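Local coordinates for protein transmembrane oligosaccharyl transferase (Archaeoglobus fulgidus, PDB 3WAJ) that belongs to the STT3/AglB family of oligosaccharyl transferases, membrane-embedded GT-C proteins with a helical transmembrane part and a C-terminal part built of helices and sheets, at residues Y125-T128 and R129-D133; A137-A140 and A141-A145; I842-G845 and N846-K849; I851-E855 and S856-N860. All coordinates share one frame; numbering follows the deposited sequence.

Contact 1. Residues Y125-T128 and R129-D133; sequences YLLT and REVFD
Arg129 lies one helical turn after Tyr125, and its CB-CG stem crosses the ring of that tyrosine at a slant, toward the hydroxyl end. Its CB sits 3.1 Å from Tyr125 O and also lies over one ring face, offset toward the rim. CG comes 3.9 Å from Tyr125 OH. With CG anti to the backbone N (chi1 -164°) and bends at chi2 and chi3, the chain then folds over toward its sequence neighbour, where NE makes a 2.6 Å salt bridge with Glu130 OE1. The guanidinium plane is turned 34° from the ring plane, and contact with the tyrosine comes from CB and CG. Glu130 OE1 also lies 3.8 Å from Leu126 CD1, so the charged pair has a methyl group beside it. On another side of the helix, Leu127 CD1 and Val131 CG2 lie 4.2 Å apart; leucine and valine point the same way and give helix 405-420 an apolar surface at Leu410. The backbone bond from Arg129 N to Tyr125 O is 2.8 Å long, whereas those donated by Val131 and Phe132 are weak as helix 121-131 runs out. Asp133 then caps the next helix, accepting from Ala136 N at OD1. The chemistry is therefore divided: aliphatic side chains serve the packed faces, while the Arg129-Glu130 pair probably neutralises its own charges near the helix end.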
ATOM      1  N   TYR A 125      12.833   2.795  25.905  1.00 63.53           N
ATOM      2  CA  TYR A 125      13.417   3.023  27.218  1.00 70.53           C
ATOM      3  C   TYR A 125      13.621   1.692  27.920  1.00 73.48           C
ATOM      4  O   TYR A 125      14.741   1.364  28.298  1.00 82.32           O
ATOM      5  CB  TYR A 125      12.535   3.930  28.092  1.00 72.45           C
ATOM      6  CG  TYR A 125      13.047   4.016  29.514  1.00 77.98           C
ATOM      7  CD1 TYR A 125      13.987   4.974  29.876  1.00 84.79           C
ATOM      8  CD2 TYR A 125      12.613   3.123  30.491  1.00 81.21           C
ATOM      9  CE1 TYR A 125      14.486   5.044  31.177  1.00 86.19           C
ATOM     10  CE2 TYR A 125      13.101   3.183  31.790  1.00 85.66           C
ATOM     11  CZ  TYR A 125      14.037   4.147  32.127  1.00 86.79           C
ATOM     12  OH  TYR A 125      14.520   4.211  33.416  1.00 86.97           O
ATOM     13  N   LEU A 126      12.537   0.930  28.073  1.00 68.03           N
ATOM     14  CA  LEU A 126      12.590  -0.380  28.724  1.00 60.70           C
ATOM     15  C   LEU A 126      13.680  -1.255  28.138  1.00 63.19           C
ATOM     16  O   LEU A 126      14.482  -1.816  28.884  1.00 72.84           O
ATOM     17  CB  LEU A 126      11.247  -1.110  28.639  1.00 56.04           C
ATOM     18  CG  LEU A 126      11.259  -2.469  29.343  1.00 63.44           C
ATOM     19  CD1 LEU A 126      11.665  -2.287  30.798  1.00 65.56           C
ATOM     20  CD2 LEU A 126       9.915  -3.181  29.254  1.00 65.62           C
ATOM     21  N   LEU A 127      13.724  -1.366  26.810  1.00 57.40           N
ATOM     22  CA  LEU A 127      14.738  -2.201  26.153  1.00 60.74           C
ATOM     23  C   LEU A 127      16.181  -1.715  26.342  1.00 68.65           C
ATOM     24  O   LEU A 127      17.052  -2.509  26.694  1.00 73.05           O
ATOM     25  CB  LEU A 127      14.448  -2.381  24.661  1.00 55.53           C
ATOM     26  CG  LEU A 127      15.557  -3.081  23.870  1.00 58.24           C
ATOM     27  CD1 LEU A 127      15.715  -4.540  24.289  1.00 55.57           C
ATOM     28  CD2 LEU A 127      15.297  -2.981  22.383  1.00 60.28           C
ATOM     29  N   THR A 128      16.444  -0.431  26.099  1.00 67.88           N
ATOM     30  CA  THR A 128      17.818   0.056  26.219  1.00 75.58           C
ATOM     31  C   THR A 128      18.225   0.320  27.670  1.00 77.85           C
ATOM     32  O   THR A 128      19.397   0.565  27.953  1.00 72.10           O
ATOM     33  CB  THR A 128      18.137   1.306  25.347  1.00 64.82           C
ATOM     34  OG1 THR A 128      18.430   2.411  26.198  1.00 66.74           O
ATOM     35  CG2 THR A 128      16.999   1.672  24.447  1.00 52.83           C
ATOM     36  N   ARG A 129      17.254   0.272  28.579  1.00 80.49           N
ATOM     37  CA  ARG A 129      17.552   0.266  30.010  1.00 82.77           C
ATOM     38  C   ARG A 129      17.996  -1.138  30.420  1.00 82.77           C
ATOM     39  O   ARG A 129      18.967  -1.306  31.153  1.00 83.90           O
ATOM     40  CB  ARG A 129      16.317   0.676  30.819  1.00 85.79           C
ATOM     41  CG  ARG A 129      16.581   1.082  32.266  1.00 97.09           C
ATOM     42  CD  ARG A 129      16.605  -0.111  33.225  1.00107.19           C
ATOM     43  NE  ARG A 129      15.267  -0.641  33.490  1.00111.96           N
ATOM     44  CZ  ARG A 129      14.716  -0.722  34.699  1.00115.10           C
ATOM     45  NH1 ARG A 129      15.389  -0.314  35.770  1.00116.69           N
ATOM     46  NH2 ARG A 129      13.489  -1.216  34.838  1.00113.25           N
ATOM     47  N   GLU A 130      17.274  -2.142  29.932  1.00 79.74           N
ATOM     48  CA  GLU A 130      17.465  -3.528  30.352  1.00 73.78           C
ATOM     49  C   GLU A 130      18.740  -4.144  29.802  1.00 70.05           C
ATOM     50  O   GLU A 130      19.213  -5.174  30.299  1.00 67.96           O
ATOM     51  CB  GLU A 130      16.257  -4.369  29.929  1.00 76.16           C
ATOM     52  CG  GLU A 130      15.506  -4.976  31.092  1.00 81.46           C
ATOM     53  CD  GLU A 130      15.572  -4.111  32.332  1.00 88.23           C
ATOM     54  OE1 GLU A 130      15.076  -2.967  32.304  1.00 89.23           O
ATOM     55  OE2 GLU A 130      16.127  -4.581  33.344  1.00 97.07           O
ATOM     56  N   VAL A 131      19.287  -3.521  28.765  1.00 68.08           N
ATOM     57  CA  VAL A 131      20.518  -3.998  28.157  1.00 71.10           C
ATOM     58  C   VAL A 131      21.656  -3.195  28.740  1.00 84.28           C
ATOM     59  O   VAL A 131      22.680  -3.738  29.154  1.00 92.93           O
ATOM     60  CB  VAL A 131      20.498  -3.825  26.633  1.00 72.30           C
ATOM     61  CG1 VAL A 131      21.886  -4.037  26.053  1.00 70.79           C
ATOM     62  CG2 VAL A 131      19.491  -4.791  25.994  1.00 70.13           C
ATOM     63  N   PHE A 132      21.455  -1.886  28.792  1.00 86.62           N
ATOM     64  CA  PHE A 132      22.474  -0.996  29.320  1.00 84.95           C
ATOM     65  C   PHE A 132      22.092  -0.393  30.679  1.00 90.49           C
ATOM     66  O   PHE A 132      21.866  -1.132  31.639  1.00 94.37           O
ATOM     67  CB  PHE A 132      22.819   0.071  28.282  1.00 80.25           C
ATOM     68  CG  PHE A 132      23.171  -0.501  26.930  1.00 76.69           C
ATOM     69  CD1 PHE A 132      24.262  -1.347  26.782  1.00 76.56           C
ATOM     70  CD2 PHE A 132      22.412  -0.200  25.813  1.00 77.02           C
ATOM     71  CE1 PHE A 132      24.594  -1.876  25.538  1.00 74.27           C
ATOM     72  CE2 PHE A 132      22.739  -0.723  24.567  1.00 73.70           C
ATOM     73  CZ  PHE A 132      23.834  -1.562  24.432  1.00 74.08           C
ATOM     74  N   ASP A 133      22.023   0.933  30.747  1.00 92.18           N
ATOM     75  CA  ASP A 133      21.671   1.620  31.984  1.00 95.45           C
ATOM     76  C   ASP A 133      20.508   2.583  31.770  1.00 97.32           C
ATOM     77  O   ASP A 133      19.759   2.461  30.800  1.00101.08           O
ATOM     78  CB  ASP A 133      22.881   2.373  32.541  1.00 93.17           C
ATOM     79  CG  ASP A 133      23.430   3.395  31.565  1.00 94.53           C
ATOM     80  OD1 ASP A 133      22.626   4.136  30.961  1.00102.75           O
ATOM     81  OD2 ASP A 133      24.667   3.458  31.402  1.00 86.59           O
TER

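Contact 2. Residues A137-A140 and A141-A145; sequences AVIA and AFLIA
Along helix 134-144 the i to i+4 hydrogen bonds run from the weak Ala141 N to Ala137 O bond to the straight one from Ile144 N to Ala140 O, 3.1 Å at 162°. Between these, Phe142 N gives 3.2 Å to Val138 O and Leu143 N gives 3.0 Å to Ile139 O, and secondary weak bonds from Phe142 N to Ile139 O and from Leu143 N to Ala140 O make Ile139 O and Ala140 O shared acceptors. Ile139 and Leu143 make the side-chain pair along this face. Leu143 CG is set beside the backbone N (chi1 -72°), which brings it to 3.2 Å from Ile139 O and lets CD1 approach Ile139 CG2 at 4.3 Å. Both residues also face helix 429-446, Ile139 on Leu443 and Leu143 on Ser439. Phe142 keeps CB 3.5 Å from Ile139 O, but its ring leads outward to Ala20 and Ile23 of helix 19-30. The small residues Ala137 and Ala140 allow helix 121-131 to come close, and Ala140 also touches Ala440. With no polar side chain in this span, the hydrogen bonding across it is entirely backbone, and the bulky and small apolar groups are left to pack against the surrounding helices.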
ATOM      1  N   ALA A 137      18.988   4.942  28.275  1.00 75.61           N
ATOM      2  CA  ALA A 137      17.570   4.691  28.046  1.00 76.56           C
ATOM      3  C   ALA A 137      16.737   5.958  27.904  1.00 85.03           C
ATOM      4  O   ALA A 137      15.594   5.912  27.446  1.00 87.63           O
ATOM      5  CB  ALA A 137      17.025   3.818  29.144  1.00 78.46           C
ATOM      6  N   VAL A 138      17.316   7.085  28.301  1.00 89.39           N
ATOM      7  CA  VAL A 138      16.639   8.375  28.217  1.00 89.10           C
ATOM      8  C   VAL A 138      16.948   9.052  26.883  1.00 82.61           C
ATOM      9  O   VAL A 138      16.047   9.567  26.210  1.00 81.04           O
ATOM     10  CB  VAL A 138      17.016   9.272  29.416  1.00 93.91           C
ATOM     11  CG1 VAL A 138      17.036  10.735  29.024  1.00 94.16           C
ATOM     12  CG2 VAL A 138      16.057   9.033  30.568  1.00 94.84           C
ATOM     13  N   ILE A 139      18.222   9.027  26.500  1.00 74.89           N
ATOM     14  CA  ILE A 139      18.625   9.489  25.182  1.00 73.88           C
ATOM     15  C   ILE A 139      17.890   8.651  24.133  1.00 75.63           C
ATOM     16  O   ILE A 139      17.531   9.138  23.058  1.00 72.16           O
ATOM     17  CB  ILE A 139      20.135   9.333  24.989  1.00 70.30           C
ATOM     18  CG1 ILE A 139      20.874   9.750  26.260  1.00 73.62           C
ATOM     19  CG2 ILE A 139      20.600  10.142  23.796  1.00 70.01           C
ATOM     20  CD1 ILE A 139      22.361   9.459  26.241  1.00 74.37           C
ATOM     21  N   ALA A 140      17.661   7.388  24.483  1.00 73.68           N
ATOM     22  CA  ALA A 140      16.966   6.436  23.629  1.00 75.40           C
ATOM     23  C   ALA A 140      15.547   6.883  23.332  1.00 73.54           C
ATOM     24  O   ALA A 140      15.158   7.014  22.169  1.00 69.55           O
ATOM     25  CB  ALA A 140      16.951   5.082  24.286  1.00 73.67           C
ATOM     26  N   ALA A 141      14.777   7.100  24.393  1.00 72.44           N
ATOM     27  CA  ALA A 141      13.385   7.497  24.258  1.00 73.60           C
ATOM     28  C   ALA A 141      13.259   8.816  23.505  1.00 77.43           C
ATOM     29  O   ALA A 141      12.235   9.078  22.873  1.00 80.62           O
ATOM     30  CB  ALA A 141      12.737   7.597  25.616  1.00 75.90           C
ATOM     31  N   PHE A 142      14.301   9.641  23.574  1.00 80.40           N
ATOM     32  CA  PHE A 142      14.303  10.921  22.871  1.00 79.78           C
ATOM     33  C   PHE A 142      14.576  10.728  21.383  1.00 70.04           C
ATOM     34  O   PHE A 142      14.019  11.431  20.543  1.00 69.35           O
ATOM     35  CB  PHE A 142      15.334  11.879  23.485  1.00 83.92           C
ATOM     36  CG  PHE A 142      15.412  13.220  22.796  1.00 79.44           C
ATOM     37  CD1 PHE A 142      14.716  14.313  23.291  1.00 81.33           C
ATOM     38  CD2 PHE A 142      16.192  13.388  21.659  1.00 77.58           C
ATOM     39  CE1 PHE A 142      14.787  15.546  22.656  1.00 83.10           C
ATOM     40  CE2 PHE A 142      16.258  14.607  21.019  1.00 80.20           C
ATOM     41  CZ  PHE A 142      15.560  15.692  21.519  1.00 83.07           C
ATOM     42  N   LEU A 143      15.450   9.785  21.062  1.00 68.52           N
ATOM     43  CA  LEU A 143      15.836   9.552  19.676  1.00 70.91           C
ATOM     44  C   LEU A 143      14.731   8.896  18.857  1.00 72.04           C
ATOM     45  O   LEU A 143      14.537   9.234  17.686  1.00 76.78           O
ATOM     46  CB  LEU A 143      17.126   8.736  19.609  1.00 72.12           C
ATOM     47  CG  LEU A 143      18.365   9.523  20.036  1.00 69.07           C
ATOM     48  CD1 LEU A 143      19.604   8.677  19.878  1.00 68.72           C
ATOM     49  CD2 LEU A 143      18.475  10.795  19.212  1.00 65.71           C
ATOM     50  N   ILE A 144      13.996   7.971  19.470  1.00 68.61           N
ATOM     51  CA  ILE A 144      12.906   7.295  18.766  1.00 66.90           C
ATOM     52  C   ILE A 144      11.755   8.272  18.536  1.00 66.51           C
ATOM     53  O   ILE A 144      10.988   8.131  17.583  1.00 65.47           O
ATOM     54  CB  ILE A 144      12.425   6.023  19.520  1.00 64.35           C
ATOM     55  CG1 ILE A 144      11.608   5.106  18.594  1.00 62.20           C
ATOM     56  CG2 ILE A 144      11.666   6.384  20.806  1.00 59.17           C
ATOM     57  CD1 ILE A 144      12.406   4.533  17.426  1.00 58.99           C
ATOM     58  N   ALA A 145      11.660   9.280  19.401  1.00 63.24           N
ATOM     59  CA  ALA A 145      10.620  10.293  19.280  1.00 64.45           C
ATOM     60  C   ALA A 145      10.836  11.211  18.072  1.00 59.15           C
ATOM     61  O   ALA A 145       9.920  11.910  17.651  1.00 64.95           O
ATOM     62  CB  ALA A 145      10.509  11.107  20.566  1.00 64.06           C
TER

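Contact 3. Residues I842-G845 and N846-K849; sequences IKAG and NVVK
Ala844 and Val847 form the hydrogen-bonded pair that closes a tight hairpin: Ala844 N reaches Val847 O at 3.0 Å in a nearly straight bond (170°), while the return bond from Val847 N to Ala844 O is weak. Two residue pairs along from Ala844-Val847, Lys849 N donates 3.0 Å to Ile842 O. That oxygen also receives a CA-H...O contact from Val848 CA at 3.3 Å, so one carbonyl ties down two successive residues. Side chains follow the pairing. Lys843 CG and Val848 CG1 lie alongside each other on one face, 3.9 Å apart, the lysine using its aliphatic stem against the valine. On the other face Ala844 CB meets Val847 CG1 at 4.3 Å. Near the open end Ile842 CD1 comes across Lys849 to within 3.5 Å of CB. The register is set by the type II' turn from Ala844 to Val847. Gly845 occupies its first corner with a positive phi of 56°, where a CB would run into Asn846 N. At the exposed second corner the polar amide of Asn846 is at home, lying near Gly845. Farther out, Ile842 and Ala844 both rest on Val793, Ile842 also reaches Leu866, and Lys843 pairs through its backbone with Ser794. Strand 835-844 thus lies between strand 792-800 and the short strand 847-848, which ends this antiparallel sheet within the chain.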
ATOM      1  N   ILE A 842     -26.188  10.106 -37.563  1.00 70.50           N
ATOM      2  CA  ILE A 842     -25.674   9.035 -38.410  1.00 70.71           C
ATOM      3  C   ILE A 842     -25.474   9.597 -39.797  1.00 76.54           C
ATOM      4  O   ILE A 842     -26.238  10.458 -40.251  1.00 79.62           O
ATOM      5  CB  ILE A 842     -26.652   7.874 -38.582  1.00 71.22           C
ATOM      6  CG1 ILE A 842     -27.898   8.084 -37.751  1.00 82.45           C
ATOM      7  CG2 ILE A 842     -26.005   6.531 -38.269  1.00 62.90           C
ATOM      8  CD1 ILE A 842     -29.016   7.255 -38.256  1.00 88.24           C
ATOM      9  N   LYS A 843     -24.464   9.082 -40.483  1.00 70.82           N
ATOM     10  CA  LYS A 843     -24.171   9.524 -41.824  1.00 73.16           C
ATOM     11  C   LYS A 843     -23.746   8.308 -42.623  1.00 79.89           C
ATOM     12  O   LYS A 843     -22.794   7.609 -42.257  1.00 82.06           O
ATOM     13  CB  LYS A 843     -23.072  10.588 -41.801  1.00 70.47           C
ATOM     14  CG  LYS A 843     -22.690  11.165 -43.153  1.00 73.67           C
ATOM     15  CD  LYS A 843     -21.446  12.038 -43.019  1.00 75.98           C
ATOM     16  CE  LYS A 843     -21.004  12.633 -44.351  1.00 81.85           C
ATOM     17  NZ  LYS A 843     -21.915  13.725 -44.810  1.00 89.56           N
ATOM     18  N   ALA A 844     -24.493   8.041 -43.690  1.00 81.07           N
ATOM     19  CA  ALA A 844     -24.142   7.016 -44.659  1.00 83.00           C
ATOM     20  C   ALA A 844     -24.032   7.708 -46.010  1.00 89.10           C
ATOM     21  O   ALA A 844     -25.046   8.033 -46.627  1.00 89.69           O
ATOM     22  CB  ALA A 844     -25.201   5.925 -44.698  1.00 79.77           C
ATOM     23  N   GLY A 845     -22.800   7.945 -46.452  1.00 90.16           N
ATOM     24  CA  GLY A 845     -22.548   8.671 -47.681  1.00 91.59           C
ATOM     25  C   GLY A 845     -23.195  10.045 -47.710  1.00 97.89           C
ATOM     26  O   GLY A 845     -22.650  11.017 -47.181  1.00100.21           O
ATOM     27  N   ASN A 846     -24.370  10.113 -48.330  1.00102.24           N
ATOM     28  CA  ASN A 846     -25.072  11.371 -48.558  1.00105.74           C
ATOM     29  C   ASN A 846     -26.232  11.569 -47.582  1.00102.66           C
ATOM     30  O   ASN A 846     -26.512  12.694 -47.153  1.00102.32           O
ATOM     31  CB  ASN A 846     -25.607  11.426 -49.996  1.00112.54           C
ATOM     32  CG  ASN A 846     -24.652  10.807 -51.008  1.00116.18           C
ATOM     33  OD1 ASN A 846     -23.877  11.509 -51.661  1.00117.42           O
ATOM     34  ND2 ASN A 846     -24.716   9.483 -51.148  1.00115.79           N
ATOM     35  N   VAL A 847     -26.909  10.472 -47.245  1.00 98.10           N
ATOM     36  CA  VAL A 847     -28.058  10.516 -46.342  1.00 97.72           C
ATOM     37  C   VAL A 847     -27.631  10.632 -44.877  1.00 98.21           C
ATOM     38  O   VAL A 847     -26.846   9.818 -44.383  1.00101.34           O
ATOM     39  CB  VAL A 847     -28.998   9.290 -46.545  1.00 88.55           C
ATOM     40  CG1 VAL A 847     -28.203   8.057 -46.916  1.00 90.15           C
ATOM     41  CG2 VAL A 847     -29.865   9.035 -45.310  1.00 86.35           C
ATOM     42  N   VAL A 848     -28.137  11.663 -44.199  1.00 93.29           N
ATOM     43  CA  VAL A 848     -27.873  11.863 -42.778  1.00 86.92           C
ATOM     44  C   VAL A 848     -29.169  11.813 -41.981  1.00 86.87           C
ATOM     45  O   VAL A 848     -30.212  12.263 -42.446  1.00 90.53           O
ATOM     46  CB  VAL A 848     -27.148  13.197 -42.503  1.00 85.51           C
ATOM     47  CG1 VAL A 848     -25.911  13.311 -43.371  1.00 86.22           C
ATOM     48  CG2 VAL A 848     -28.075  14.381 -42.743  1.00 83.82           C
ATOM     49  N   LYS A 849     -29.104  11.257 -40.777  1.00 87.76           N
ATOM     50  CA  LYS A 849     -30.275  11.197 -39.917  1.00 85.82           C
ATOM     51  C   LYS A 849     -29.975  11.725 -38.520  1.00 80.80           C
ATOM     52  O   LYS A 849     -28.921  12.309 -38.269  1.00 78.77           O
ATOM     53  CB  LYS A 849     -30.819   9.771 -39.842  1.00 88.79           C
ATOM     54  CG  LYS A 849     -31.314   9.198 -41.165  1.00 89.99           C
ATOM     55  CD  LYS A 849     -32.669   9.772 -41.550  1.00 94.07           C
ATOM     56  CE  LYS A 849     -33.186   9.159 -42.851  1.00 97.89           C
ATOM     57  NZ  LYS A 849     -33.346   7.672 -42.778  1.00 97.88           N
TER

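Contact 4. Residues I851-E855 and S856-N860; sequences ITIYE and SQVQN
Ser856, a small polar residue on the exposed first turn of helix 855-860, sits between Glu855 and Gln857, its CB 3.7 Å from Glu855 C. Gln857 comes next and folds back on the residue before the helix. Its CG lies beside the backbone N (chi1 -49°) and the chain then extends, carrying OE1 to Tyr854 N. This bond is 3.0 Å long, with an N-H...O angle of 163°, and it uses an in-plane lone pair of the amide oxygen. The same OE1 lies at the edge of the Tyr854 ring, 3.6 Å from CD2. Because Tyr854 is the N-cap, this is the N3-to-N-cap half of a capping box; glutamine has the length and the acceptor for it. Val858 N donates to Tyr854 O at 3.2 Å, and Val858 CG2 meets Ile853 CG2 at 3.5 Å, the two side chains crossing at about a right angle as a buried apolar pair beside Ala780 and Val777. Gln859 N bonds to Glu855 O at 2.8 Å, and its NE2 reaches Glu855 OE2 at 3.1 Å, approaching from above the carboxylate plane. Glu855 OE1 is taken by Ser827 OG and Arg694 NH1, while Gln859 NE2 also donates to Glu775. The neutral amide of Gln859 thus joins two carboxylates, and the charge of Glu855 probably benefits both from Arg694 and from its place at the helix N terminus.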
ATOM      1  N   ILE A 851     -30.998  10.416 -34.634  1.00 73.51           N
ATOM      2  CA  ILE A 851     -31.622   9.485 -33.691  1.00 71.63           C
ATOM      3  C   ILE A 851     -31.552  10.001 -32.262  1.00 70.32           C
ATOM      4  O   ILE A 851     -30.529  10.552 -31.831  1.00 70.33           O
ATOM      5  CB  ILE A 851     -30.879   8.131 -33.630  1.00 74.00           C
ATOM      6  CG1 ILE A 851     -30.097   7.849 -34.907  1.00 74.79           C
ATOM      7  CG2 ILE A 851     -31.825   6.983 -33.271  1.00 69.94           C
ATOM      8  CD1 ILE A 851     -29.253   6.595 -34.801  1.00 75.63           C
ATOM      9  N   THR A 852     -32.622   9.778 -31.510  1.00 64.47           N
ATOM     10  CA  THR A 852     -32.538   9.898 -30.063  1.00 68.08           C
ATOM     11  C   THR A 852     -32.773   8.503 -29.479  1.00 69.51           C
ATOM     12  O   THR A 852     -33.632   7.754 -29.964  1.00 69.03           O
ATOM     13  CB  THR A 852     -33.510  10.954 -29.495  1.00 65.84           C
ATOM     14  OG1 THR A 852     -34.602  10.310 -28.826  1.00 65.93           O
ATOM     15  CG2 THR A 852     -34.024  11.858 -30.614  1.00 59.45           C
ATOM     16  N   ILE A 853     -31.977   8.149 -28.471  1.00 64.92           N
ATOM     17  CA  ILE A 853     -32.023   6.821 -27.862  1.00 63.11           C
ATOM     18  C   ILE A 853     -32.523   6.945 -26.427  1.00 61.45           C
ATOM     19  O   ILE A 853     -32.192   7.912 -25.736  1.00 68.36           O
ATOM     20  CB  ILE A 853     -30.618   6.172 -27.845  1.00 70.15           C
ATOM     21  CG1 ILE A 853     -30.072   6.027 -29.268  1.00 70.89           C
ATOM     22  CG2 ILE A 853     -30.644   4.810 -27.163  1.00 66.52           C
ATOM     23  CD1 ILE A 853     -30.834   5.014 -30.100  1.00 70.74           C
ATOM     24  N   TYR A 854     -33.305   5.969 -25.971  1.00 57.96           N
ATOM     25  CA  TYR A 854     -33.787   5.985 -24.590  1.00 58.29           C
ATOM     26  C   TYR A 854     -33.075   4.955 -23.703  1.00 58.10           C
ATOM     27  O   TYR A 854     -32.556   3.932 -24.188  1.00 52.34           O
ATOM     28  CB  TYR A 854     -35.329   5.883 -24.541  1.00 58.94           C
ATOM     29  CG  TYR A 854     -35.961   7.040 -25.276  1.00 69.33           C
ATOM     30  CD1 TYR A 854     -36.127   8.274 -24.651  1.00 77.03           C
ATOM     31  CD2 TYR A 854     -36.335   6.925 -26.610  1.00 71.68           C
ATOM     32  CE1 TYR A 854     -36.679   9.356 -25.327  1.00 78.70           C
ATOM     33  CE2 TYR A 854     -36.889   8.004 -27.297  1.00 76.68           C
ATOM     34  CZ  TYR A 854     -37.057   9.218 -26.648  1.00 78.35           C
ATOM     35  OH  TYR A 854     -37.604  10.294 -27.314  1.00 76.96           O
ATOM     36  N   GLU A 855     -33.040   5.259 -22.407  1.00 56.71           N
ATOM     37  CA  GLU A 855     -32.299   4.482 -21.426  1.00 53.14           C
ATOM     38  C   GLU A 855     -32.617   2.986 -21.481  1.00 58.79           C
ATOM     39  O   GLU A 855     -31.721   2.151 -21.325  1.00 60.64           O
ATOM     40  CB  GLU A 855     -32.529   5.072 -20.020  1.00 45.25           C
ATOM     41  CG  GLU A 855     -31.908   4.293 -18.870  1.00 45.37           C
ATOM     42  CD  GLU A 855     -30.393   4.433 -18.810  1.00 57.56           C
ATOM     43  OE1 GLU A 855     -29.810   5.060 -19.730  1.00 60.51           O
ATOM     44  OE2 GLU A 855     -29.788   3.923 -17.830  1.00 56.99           O
ATOM     45  N   SER A 856     -33.880   2.649 -21.733  1.00 63.78           N
ATOM     46  CA  SER A 856     -34.296   1.247 -21.710  1.00 64.40           C
ATOM     47  C   SER A 856     -33.729   0.510 -22.920  1.00 65.36           C
ATOM     48  O   SER A 856     -33.337  -0.660 -22.820  1.00 69.34           O
ATOM     49  CB  SER A 856     -35.819   1.119 -21.655  1.00 63.66           C
ATOM     50  OG  SER A 856     -36.407   1.495 -22.883  1.00 67.16           O
ATOM     51  N   GLN A 857     -33.675   1.200 -24.058  1.00 57.47           N
ATOM     52  CA  GLN A 857     -33.089   0.633 -25.270  1.00 58.90           C
ATOM     53  C   GLN A 857     -31.608   0.322 -25.056  1.00 62.47           C
ATOM     54  O   GLN A 857     -31.109  -0.714 -25.487  1.00 62.99           O
ATOM     55  CB  GLN A 857     -33.268   1.600 -26.441  1.00 64.00           C
ATOM     56  CG  GLN A 857     -34.701   2.121 -26.586  1.00 68.34           C
ATOM     57  CD  GLN A 857     -34.923   2.917 -27.861  1.00 71.48           C
ATOM     58  OE1 GLN A 857     -34.513   4.076 -27.967  1.00 75.00           O
ATOM     59  NE2 GLN A 857     -35.581   2.297 -28.837  1.00 69.23           N
ATOM     60  N   VAL A 858     -30.919   1.230 -24.370  1.00 64.68           N
ATOM     61  CA  VAL A 858     -29.516   1.045 -24.012  1.00 60.55           C
ATOM     62  C   VAL A 858     -29.316  -0.047 -22.954  1.00 57.65           C
ATOM     63  O   VAL A 858     -28.409  -0.882 -23.079  1.00 51.72           O
ATOM     64  CB  VAL A 858     -28.881   2.378 -23.532  1.00 54.79           C
ATOM     65  CG1 VAL A 858     -27.605   2.135 -22.731  1.00 52.20           C
ATOM     66  CG2 VAL A 858     -28.590   3.282 -24.706  1.00 51.15           C
ATOM     67  N   GLN A 859     -30.156  -0.045 -21.921  1.00 55.41           N
ATOM     68  CA  GLN A 859     -30.014  -1.013 -20.828  1.00 57.16           C
ATOM     69  C   GLN A 859     -30.347  -2.460 -21.223  1.00 63.04           C
ATOM     70  O   GLN A 859     -29.779  -3.403 -20.672  1.00 66.73           O
ATOM     71  CB  GLN A 859     -30.840  -0.595 -19.607  1.00 57.88           C
ATOM     72  CG  GLN A 859     -30.244   0.560 -18.789  1.00 66.19           C
ATOM     73  CD  GLN A 859     -28.980   0.176 -18.015  1.00 74.90           C
ATOM     74  OE1 GLN A 859     -28.577  -0.997 -17.978  1.00 75.57           O
ATOM     75  NE2 GLN A 859     -28.349   1.171 -17.389  1.00 75.07           N
ATOM     76  N   ASN A 860     -31.253  -2.630 -22.180  1.00 64.77           N
ATOM     77  CA  ASN A 860     -31.700  -3.963 -22.582  1.00 68.70           C
ATOM     78  C   ASN A 860     -31.137  -4.422 -23.928  1.00 71.69           C
ATOM     79  O   ASN A 860     -31.327  -5.568 -24.334  1.00 72.76           O
ATOM     80  CB  ASN A 860     -33.233  -4.027 -22.601  1.00 63.56           C
ATOM     81  CG  ASN A 860     -33.848  -3.616 -21.284  1.00 60.00           C
ATOM     82  OD1 ASN A 860     -33.308  -3.906 -20.213  1.00 54.66           O
ATOM     83  ND2 ASN A 860     -34.981  -2.926 -21.352  1.00 61.83           N
TER

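Overall arrangement
Following the chain from the N terminus, contact 1 falls at the end of helix 121-131 and contact 2 on helix 134-144 just after it. The two touch through Thr128 CG2 and Ala140 CB, 3.4 Å apart, so they tie consecutive helices of the STT3 region together. Far along the chain, contact 3 closes the hairpin of strands 835-844 and 847-848, and contact 4 starts helix 855-860 soon afterwards; they meet where Ile842 CD1 packs on Ile851 CD1. All four are local and run in series, none nesting or crossing. Centres of contacts 1 and 3 are about 85 Å apart, on opposite sides of the chain's centre, marking the helical part and the peripheral domain.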